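PDB 5JCD: chitin elicitor-binding protein from Oryza sativa subsp. japonica, which binds chitin oligosaccharides from fungal cell walls at the plant cell surface and helps pass on the elicitor signal that triggers rice defence responses. Local coordinates for residues Ser9-Lys14 / Cys134-Glu139; Tyr19-Ala24 / Ala56-Asn61; Tyr85-Gln90 / Gln126-Pro131. All coordinates share one frame; numbering follows the deposited sequence.

Interaction 1. Residues Ser9-Lys14 / Cys134-Glu139; sequences SGTTCK and CSCDKE
C13 and C136 are joined by a disulfide that ties the start of strand 12-20 to the loop following strand 133-134. SG of C13 and SG of C136 are 2.0 Å apart, and the torsion of -94° about their bond sets the two CB-SG bonds nearly perpendicular. The two ends reach it differently: SG of C13 sits between its own backbone N and carbonyl carbon (chi1 63°), whereas SG of C136 lies beside its backbone N (chi1 -54°). T11 flanks the bridge, its CG2 methyl lying 4.0 Å from CB of C136, while its hydroxyl is hydrogen-bonded to A8 O. On another flank, the carbonyl O of S135 comes within 3.4 Å of C13 SG, and a water donates to both this oxygen and K14 O. Further out, S135 OG accepts the backbone N-H of D137 at 3.0 Å, an ST turn that has C136 as its middle residue, and the same hydroxyl is hydrogen-bonded to T4 O. D137 in turn forms a salt bridge with R174. The neighbouring C134 is cross-linked to C70 on strand 63-72. With direct hydrogen bonds absent between the two segments, the join rests on a covalent link, supplemented by water, at the protein surface.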
loop_
_atom_site.group_PDB
_atom_site.type_symbol
_atom_site.label_atom_id
_atom_site.label_comp_id
_atom_site.label_asym_id
_atom_site.label_seq_id
_atom_site.Cartn_x
_atom_site.Cartn_y
_atom_site.Cartn_z
ATOM N N SER A 9 7.807 17.305 7.731
ATOM C CA SER A 9 7.658 17.184 6.296
ATOM C C SER A 9 8.999 16.884 5.655
ATOM O O SER A 9 10.011 17.472 6.023
ATOM C CB SER A 9 7.080 18.466 5.727
ATOM O OG SER A 9 7.014 18.375 4.320
ATOM N N GLY A 10 9.001 15.959 4.703
ATOM C CA GLY A 10 10.229 15.533 4.054
ATOM C C GLY A 10 10.810 14.292 4.700
ATOM O O GLY A 10 11.760 13.716 4.186
ATOM N N THR A 11 10.233 13.862 5.823
ATOM C CA THR A 11 10.694 12.640 6.485
ATOM C C THR A 11 10.523 11.453 5.548
ATOM O O THR A 11 9.488 11.276 4.914
ATOM C CB THR A 11 9.912 12.351 7.787
ATOM O OG1 THR A 11 10.166 13.390 8.738
ATOM C CG2 THR A 11 10.312 10.987 8.393
ATOM N N THR A 12 11.554 10.634 5.488
ATOM C CA THR A 12 11.523 9.449 4.687
ATOM C C THR A 12 11.735 8.224 5.576
ATOM O O THR A 12 12.609 8.249 6.449
ATOM C CB THR A 12 12.597 9.591 3.558
ATOM O OG1 THR A 12 11.940 9.884 2.314
ATOM C CG2 THR A 12 13.480 8.363 3.437
ATOM N N CYS A 13 10.945 7.169 5.335
ATOM C CA CYS A 13 11.083 5.873 6.019
ATOM C C CYS A 13 10.663 4.725 5.086
ATOM O O CYS A 13 10.248 4.954 3.955
ATOM C CB CYS A 13 10.260 5.821 7.329
ATOM S SG CYS A 13 8.413 5.981 7.154
ATOM N N LYS A 14 10.812 3.493 5.561
ATOM C CA LYS A 14 10.367 2.316 4.830
ATOM C C LYS A 14 8.933 1.860 5.228
ATOM O O LYS A 14 8.643 1.678 6.405
ATOM C CB LYS A 14 11.387 1.179 5.031
ATOM C CG LYS A 14 11.297 0.095 3.960
ATOM C CD LYS A 14 12.480 -0.880 4.008
ATOM C CE LYS A 14 12.210 -2.128 4.844
ATOM N NZ LYS A 14 12.653 -2.027 6.271
ATOM N N CYS A 134 0.896 5.469 3.441
ATOM C CA CYS A 134 1.957 5.105 4.354
ATOM C C CYS A 134 2.081 6.162 5.425
ATOM O O CYS A 134 1.363 7.154 5.419
ATOM C CB CYS A 134 3.300 4.952 3.610
ATOM S SG CYS A 134 3.902 6.437 2.732
ATOM N N SER A 135 3.001 5.923 6.350
ATOM C CA SER A 135 3.308 6.880 7.394
ATOM C C SER A 135 4.671 6.554 7.948
ATOM O O SER A 135 5.170 5.428 7.789
ATOM C CB SER A 135 2.280 6.814 8.520
ATOM O OG SER A 135 2.582 7.754 9.541
ATOM N N CYS A 136 5.261 7.525 8.627
ATOM C CA CYS A 136 6.482 7.248 9.358
ATOM C C CYS A 136 6.260 7.520 10.857
ATOM O O CYS A 136 7.225 7.598 11.613
ATOM C CB CYS A 136 7.640 8.081 8.811
ATOM S SG CYS A 136 7.949 7.940 6.999
ATOM N N ASP A 137 5.002 7.692 11.281
ATOM C CA ASP A 137 4.690 7.946 12.695
ATOM C C ASP A 137 5.173 6.762 13.490
ATOM O O ASP A 137 5.103 5.633 13.015
ATOM C CB ASP A 137 3.183 8.060 12.962
ATOM C CG ASP A 137 2.570 9.353 12.450
ATOM O OD1 ASP A 137 3.285 10.372 12.349
ATOM O OD2 ASP A 137 1.360 9.335 12.135
ATOM N N LYS A 138 5.667 7.029 14.695
ATOM C CA LYS A 138 5.944 5.984 15.668
ATOM C C LYS A 138 4.631 5.495 16.302
ATOM O O LYS A 138 3.586 6.152 16.204
ATOM C CB LYS A 138 6.880 6.524 16.747
ATOM C CG LYS A 138 8.324 6.713 16.253
ATOM C CD LYS A 138 9.198 7.466 17.246
ATOM C CE LYS A 138 10.577 7.780 16.629
ATOM N NZ LYS A 138 11.712 6.967 17.168
ATOM N N GLU A 139 4.675 4.321 16.912
ATOM C CA GLU A 139 3.522 3.815 17.642
ATOM C C GLU A 139 3.819 3.824 19.147
ATOM O O GLU A 139 4.570 2.977 19.656
ATOM C CB GLU A 139 3.137 2.412 17.160
ATOM C CG GLU A 139 1.821 1.900 17.740
ATOM C CD GLU A 139 0.686 2.890 17.543
ATOM O OE1 GLU A 139 -0.229 2.928 18.392
ATOM O OE2 GLU A 139 0.697 3.625 16.533
HETATM O O HOH W 1 6.753 2.679 7.717
#

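Interaction 2. Residues Tyr19-Ala24 / Ala56-Asn61; sequences YTSPNA and APVAAN. With NAG (2-acetamido-2-deoxy-beta-D-glucopyranose), chain E.
S21 and N61 meet where two loops adjoin beside an antiparallel strand pair, 25-26 with 57-58, that encloses helices 27-34 and 39-45. This beta-alpha-alpha-beta order is that of a LysM module, so the N-terminal part of the chain is consistent with a LysM-like unit. The direct tie is the backbone N-H of N61, which donates to S21 O at 2.8 Å, approaching it almost in line with the carbonyl. N61 itself has a left-handed backbone (phi 74°), putting its N-H on the S21 side while its CB points away from 19-24, on the branch that carries the sugar. S21 turns its hydroxyl trans to its backbone N (chi1 -178°), and from there OG donates in the carbonyl plane to N23 O, a bond within the 19-24 loop; CB of S21 rests 3.9 Å from CG1 of V58. That valine methyl is likewise trans to the backbone N, and the V58 side chain also packs on Y27 and L30 of helix 27-34. T20 places its CG2 methyl 3.4 Å from N61 O. Further along, A24 lays its CA against V58 O as a CA-H...O contact of 3.3 Å. P22 and N23 belong to an experimentally defined chitin site, yet the sugar bound here is an N-linked glycan: ND2 of N61 carries the N-acetylglucosamine. Its ring passes near A60, with O5 3.8 Å from CB of that residue, and its hydroxymethyl arm folds back over the other segment, where O6 of the sugar donates a hydrogen bond of 2.7 Å to P22 O.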
loop_
_atom_site.group_PDB
_atom_site.type_symbol
_atom_site.label_atom_id
_atom_site.label_comp_id
_atom_site.label_asym_id
_atom_site.label_seq_id
_atom_site.Cartn_x
_atom_site.Cartn_y
_atom_site.Cartn_z
ATOM N N TYR A 19 0.129 -6.594 -1.076
ATOM C CA TYR A 19 -0.497 -6.512 -2.398
ATOM C C TYR A 19 -1.184 -7.802 -2.783
ATOM O O TYR A 19 -0.593 -8.875 -2.685
ATOM C CB TYR A 19 0.555 -6.148 -3.457
ATOM C CG TYR A 19 0.012 -5.948 -4.854
ATOM C CD1 TYR A 19 -0.894 -4.927 -5.123
ATOM C CD2 TYR A 19 0.447 -6.739 -5.916
ATOM C CE1 TYR A 19 -1.377 -4.705 -6.395
ATOM C CE2 TYR A 19 -0.036 -6.525 -7.201
ATOM C CZ TYR A 19 -0.950 -5.504 -7.426
ATOM O OH TYR A 19 -1.455 -5.267 -8.672
ATOM N N THR A 20 -2.439 -7.690 -3.226
ATOM C CA THR A 20 -3.168 -8.838 -3.753
ATOM C C THR A 20 -3.028 -8.792 -5.250
ATOM O O THR A 20 -3.508 -7.854 -5.895
ATOM C CB THR A 20 -4.663 -8.820 -3.385
ATOM O OG1 THR A 20 -4.813 -8.860 -1.959
ATOM C CG2 THR A 20 -5.377 -10.027 -4.011
ATOM N N SER A 21 -2.338 -9.780 -5.805
ATOM C CA SER A 21 -2.050 -9.776 -7.245
ATOM C C SER A 21 -3.298 -10.136 -8.073
ATOM O O SER A 21 -3.811 -11.245 -7.959
ATOM C CB SER A 21 -0.914 -10.751 -7.547
ATOM O OG SER A 21 -0.570 -10.734 -8.916
ATOM N N PRO A 22 -3.776 -9.203 -8.919
ATOM C CA PRO A 22 -4.983 -9.480 -9.699
ATOM C C PRO A 22 -4.785 -10.695 -10.605
ATOM O O PRO A 22 -5.723 -11.470 -10.801
ATOM C CB PRO A 22 -5.173 -8.207 -10.526
ATOM C CG PRO A 22 -4.421 -7.121 -9.764
ATOM C CD PRO A 22 -3.231 -7.859 -9.192
ATOM N N ASN A 23 -3.568 -10.897 -11.098
ATOM C CA ASN A 23 -3.301 -12.024 -11.987
ATOM C C ASN A 23 -2.094 -12.813 -11.554
ATOM O O ASN A 23 -1.399 -12.423 -10.621
ATOM C CB ASN A 23 -3.069 -11.544 -13.414
ATOM C CG ASN A 23 -4.266 -10.834 -13.975
ATOM O OD1 ASN A 23 -5.398 -11.123 -13.583
ATOM N ND2 ASN A 23 -4.033 -9.896 -14.898
ATOM N N ALA A 24 -1.859 -13.927 -12.245
ATOM C CA ALA A 24 -0.641 -14.700 -12.082
ATOM C C ALA A 24 0.460 -13.844 -12.641
ATOM O O ALA A 24 0.311 -13.238 -13.706
ATOM C CB ALA A 24 -0.729 -16.038 -12.853
ATOM N N ALA A 56 10.099 -16.233 -10.072
ATOM C CA ALA A 56 9.357 -16.897 -8.999
ATOM C C ALA A 56 7.881 -16.470 -9.046
ATOM O O ALA A 56 7.563 -15.277 -9.066
ATOM C CB ALA A 56 9.963 -16.558 -7.670
ATOM N N PRO A 57 6.982 -17.456 -9.049
ATOM C CA PRO A 57 5.584 -17.186 -9.405
ATOM C C PRO A 57 4.771 -16.582 -8.261
ATOM O O PRO A 57 4.946 -16.928 -7.097
ATOM C CB PRO A 57 5.054 -18.576 -9.769
ATOM C CG PRO A 57 5.812 -19.483 -8.841
ATOM C CD PRO A 57 7.205 -18.874 -8.734
ATOM N N VAL A 58 3.893 -15.655 -8.612
ATOM C CA VAL A 58 2.870 -15.197 -7.692
ATOM C C VAL A 58 1.542 -15.546 -8.324
ATOM O O VAL A 58 1.216 -15.078 -9.418
ATOM C CB VAL A 58 2.944 -13.681 -7.456
ATOM C CG1 VAL A 58 1.867 -13.255 -6.477
ATOM C CG2 VAL A 58 4.328 -13.282 -6.973
ATOM N N ALA A 59 0.769 -16.366 -7.632
ATOM C CA ALA A 59 -0.503 -16.826 -8.162
ATOM C C ALA A 59 -1.508 -15.691 -8.144
ATOM O O ALA A 59 -1.396 -14.753 -7.349
ATOM C CB ALA A 59 -1.021 -17.997 -7.363
ATOM N N ALA A 60 -2.482 -15.782 -9.035
ATOM C CA ALA A 60 -3.627 -14.894 -9.010
ATOM C C ALA A 60 -4.285 -14.923 -7.632
ATOM O O ALA A 60 -4.429 -15.991 -7.043
ATOM C CB ALA A 60 -4.619 -15.327 -10.066
ATOM N N ASN A 61 -4.656 -13.735 -7.147
ATOM C CA ASN A 61 -5.362 -13.503 -5.889
ATOM C C ASN A 61 -4.516 -13.664 -4.628
ATOM O O ASN A 61 -4.986 -13.345 -3.539
ATOM C CB ASN A 61 -6.597 -14.407 -5.770
ATOM C CG ASN A 61 -7.491 -14.324 -6.971
ATOM O OD1 ASN A 61 -8.191 -13.323 -7.168
ATOM N ND2 ASN A 61 -7.448 -15.376 -7.814
HETATM C C1 NAG E . -8.440 -15.353 -8.862
HETATM C C2 NAG E . -9.907 -15.481 -8.446
HETATM C C3 NAG E . -10.870 -15.468 -9.623
HETATM C C4 NAG E . -10.559 -14.338 -10.606
HETATM C C5 NAG E . -9.074 -14.309 -10.931
HETATM C C6 NAG E . -8.764 -13.049 -11.724
HETATM C C7 NAG E . -10.101 -16.639 -6.331
HETATM C C8 NAG E . -10.091 -17.968 -5.649
HETATM N N2 NAG E . -10.079 -16.684 -7.654
HETATM O O3 NAG E . -12.142 -15.225 -9.075
HETATM O O4 NAG E . -11.320 -14.456 -11.804
HETATM O O5 NAG E . -8.266 -14.291 -9.764
HETATM O O6 NAG E . -7.438 -13.094 -12.190
HETATM O O7 NAG E . -10.124 -15.586 -5.691
#

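Interaction 3. Residues Tyr85-Gln90 / Gln126-Pro131; sequences YVVQPQ and QTLWIP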
loop_
_atom_site.group_PDB
_atom_site.type_symbol
_atom_site.label_atom_id
_atom_site.label_comp_id
_atom_site.label_asym_id
_atom_site.label_seq_id
_atom_site.Cartn_x
_atom_site.Cartn_y
_atom_site.Cartn_z
ATOM N N TYR A 85 2.356 4.885 -12.964
ATOM C CA TYR A 85 1.438 4.119 -13.805
ATOM C C TYR A 85 1.156 4.805 -15.143
ATOM O O TYR A 85 0.759 5.978 -15.194
ATOM C CB TYR A 85 0.120 3.835 -13.077
ATOM C CG TYR A 85 -0.796 2.947 -13.873
ATOM C CD1 TYR A 85 -0.700 1.564 -13.789
ATOM C CD2 TYR A 85 -1.737 3.491 -14.745
ATOM C CE1 TYR A 85 -1.535 0.746 -14.539
ATOM C CE2 TYR A 85 -2.572 2.691 -15.490
ATOM C CZ TYR A 85 -2.476 1.321 -15.391
ATOM O OH TYR A 85 -3.327 0.537 -16.147
ATOM N N VAL A 86 1.354 4.056 -16.223
ATOM C CA VAL A 86 1.044 4.545 -17.571
ATOM C C VAL A 86 -0.385 4.196 -18.015
ATOM O O VAL A 86 -0.748 3.029 -18.154
ATOM C CB VAL A 86 2.091 4.039 -18.588
ATOM C CG1 VAL A 86 3.430 4.680 -18.309
ATOM C CG2 VAL A 86 2.239 2.523 -18.504
ATOM N N VAL A 87 -1.189 5.228 -18.228
ATOM C CA VAL A 87 -2.587 5.079 -18.614
ATOM C C VAL A 87 -2.758 4.280 -19.905
ATOM O O VAL A 87 -2.029 4.483 -20.875
ATOM C CB VAL A 87 -3.251 6.440 -18.818
ATOM C CG1 VAL A 87 -4.712 6.264 -19.211
ATOM C CG2 VAL A 87 -3.121 7.268 -17.577
ATOM N N GLN A 88 -3.691 3.338 -19.886
ATOM C CA GLN A 88 -3.951 2.496 -21.040
ATOM C C GLN A 88 -5.172 2.923 -21.858
ATOM O O GLN A 88 -5.991 3.712 -21.377
ATOM C CB GLN A 88 -4.031 1.043 -20.586
ATOM C CG GLN A 88 -2.804 0.649 -19.811
ATOM C CD GLN A 88 -1.552 0.615 -20.681
ATOM O OE1 GLN A 88 -1.169 1.621 -21.291
ATOM N NE2 GLN A 88 -0.900 -0.542 -20.732
ATOM N N PRO A 89 -5.280 2.407 -23.106
ATOM C CA PRO A 89 -6.382 2.714 -24.021
ATOM C C PRO A 89 -7.739 2.900 -23.360
ATOM O O PRO A 89 -8.344 3.957 -23.558
ATOM C CB PRO A 89 -6.413 1.484 -24.931
ATOM C CG PRO A 89 -4.991 1.014 -24.977
ATOM C CD PRO A 89 -4.271 1.555 -23.769
ATOM N N GLN A 90 -8.190 1.922 -22.584
ATOM C CA GLN A 90 -9.493 2.004 -21.928
ATOM C C GLN A 90 -9.405 1.972 -20.399
ATOM O O GLN A 90 -10.132 1.232 -19.747
ATOM C CB GLN A 90 -10.459 0.930 -22.441
ATOM C CG GLN A 90 -9.804 -0.218 -23.202
ATOM C CD GLN A 90 -10.825 -1.188 -23.791
ATOM O OE1 GLN A 90 -11.964 -1.261 -23.333
ATOM N NE2 GLN A 90 -10.421 -1.924 -24.825
ATOM N N GLN A 126 0.033 8.458 -20.763
ATOM C CA GLN A 126 0.367 9.425 -19.730
ATOM C C GLN A 126 0.873 8.691 -18.470
ATOM O O GLN A 126 0.410 7.589 -18.160
ATOM C CB GLN A 126 -0.880 10.235 -19.386
ATOM C CG GLN A 126 -0.757 11.161 -18.189
ATOM C CD GLN A 126 -2.075 11.822 -17.857
ATOM O OE1 GLN A 126 -3.105 11.506 -18.450
ATOM N NE2 GLN A 126 -2.050 12.753 -16.920
ATOM N N THR A 127 1.840 9.281 -17.770
ATOM C CA THR A 127 2.335 8.687 -16.535
ATOM C C THR A 127 1.647 9.291 -15.314
ATOM O O THR A 127 1.541 10.513 -15.178
ATOM C CB THR A 127 3.843 8.878 -16.360
ATOM O OG1 THR A 127 4.140 10.269 -16.474
ATOM C CG2 THR A 127 4.636 8.086 -17.406
ATOM N N LEU A 128 1.184 8.416 -14.428
ATOM C CA LEU A 128 0.515 8.834 -13.201
ATOM C C LEU A 128 1.335 8.386 -11.987
ATOM O O LEU A 128 1.826 7.249 -11.938
ATOM C CB LEU A 128 -0.888 8.223 -13.119
ATOM C CG LEU A 128 -1.941 8.494 -14.192
ATOM C CD1 LEU A 128 -3.141 7.577 -13.997
ATOM C CD2 LEU A 128 -2.376 9.947 -14.136
ATOM N N TRP A 129 1.509 9.284 -11.023
ATOM C CA TRP A 129 2.092 8.913 -9.735
ATOM C C TRP A 129 0.995 8.323 -8.866
ATOM O O TRP A 129 0.014 8.999 -8.572
ATOM C CB TRP A 129 2.682 10.139 -9.031
ATOM C CG TRP A 129 3.068 9.885 -7.588
ATOM C CD1 TRP A 129 3.589 8.725 -7.066
ATOM C CD2 TRP A 129 2.926 10.792 -6.480
ATOM N NE1 TRP A 129 3.800 8.865 -5.717
ATOM C CE2 TRP A 129 3.404 10.119 -5.324
ATOM C CE3 TRP A 129 2.457 12.110 -6.351
ATOM C CZ2 TRP A 129 3.424 10.716 -4.051
ATOM C CZ3 TRP A 129 2.477 12.708 -5.082
ATOM C CH2 TRP A 129 2.956 12.003 -3.945
ATOM N N ILE A 130 1.172 7.083 -8.425
ATOM C CA ILE A 130 0.209 6.458 -7.528
ATOM C C ILE A 130 0.679 6.624 -6.067
ATOM O O ILE A 130 1.667 6.024 -5.655
ATOM C CB ILE A 130 0.056 4.957 -7.862
ATOM C CG1 ILE A 130 -0.241 4.753 -9.355
ATOM C CG2 ILE A 130 -0.997 4.302 -6.985
ATOM C CD1 ILE A 130 -1.525 5.427 -9.850
ATOM N N PRO A 131 -0.034 7.436 -5.276
ATOM C CA PRO A 131 0.376 7.677 -3.888
ATOM C C PRO A 131 -0.089 6.591 -2.910
ATOM O O PRO A 131 -1.022 6.827 -2.152
ATOM C CB PRO A 131 -0.346 8.978 -3.549
ATOM C CG PRO A 131 -1.632 8.880 -4.346
ATOM C CD PRO A 131 -1.259 8.170 -5.628
#
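Y85 and L128 form an antiparallel hydrogen-bonded pair that joins the two strands of a LysM domain, the beta-alpha-alpha-beta fold that recognises N-acetylglucosamine polymers. Both backbone groups of Y85 are used: its N donates to L128 O at 2.6 Å with the hydrogen nearly in line (172°), and its O accepts from L128 N, whose approach is tilted 26° from the carbonyl plane. Past the strand end, V87 N donates to Q126 O at 2.9 Å. V86 and T127 make the non-hydrogen-bonded pair between these, their CG1 and CG2 methyls touching at 3.7 Å; T127 belongs to the experimentally defined chitin site. On the face that bears Y85 and L128, CD1 of L128 meets CG2 of V87, just past the strand, at 3.6 Å, while I130 sets CG1 against CB of Y85 at 3.9 Å. With its CG trans to the backbone N (chi1 -175°), the tyrosine side chain touches I96 of helix 93-100, and its hydroxyl is hydrogen-bonded to D91 OD2, an oxygen that also accepts Q88 N. Two further polar groups have partners in adjoining loops: Q126 OE1 accepts N123 N, and W129 N donates to N114 OD1. Three cross-strand bonds thus satisfy six main-chain atoms, L128 and Y85 pack on helix 93-100, and the side chain of T127 stands on the opposite face of the strand pair, consistent with its part in ligand binding.

Overall arrangement
The three contacts mark separate corners of the ectodomain fragment. Interaction 1 spans the longest stretch of chain, and interactions 2 and 3 both fall within it, one after the other in sequence. Strand 12-20 of the mixed sheet runs from interaction 1 at its start to interaction 2 at its end; their centres lie about 28 Å apart, on opposite sides of the chain's centre. The centre of interaction 3 lies about 25 Å from that of interaction 1, although their segments adjoin in sequence, and about 20 Å from that of interaction 2. The disulfide ties strand 12-20 to the loop after strand 133-134, while 19-24/56-61 and 85-90/126-131 each close a two-helix module carrying residues of the chitin-binding sites.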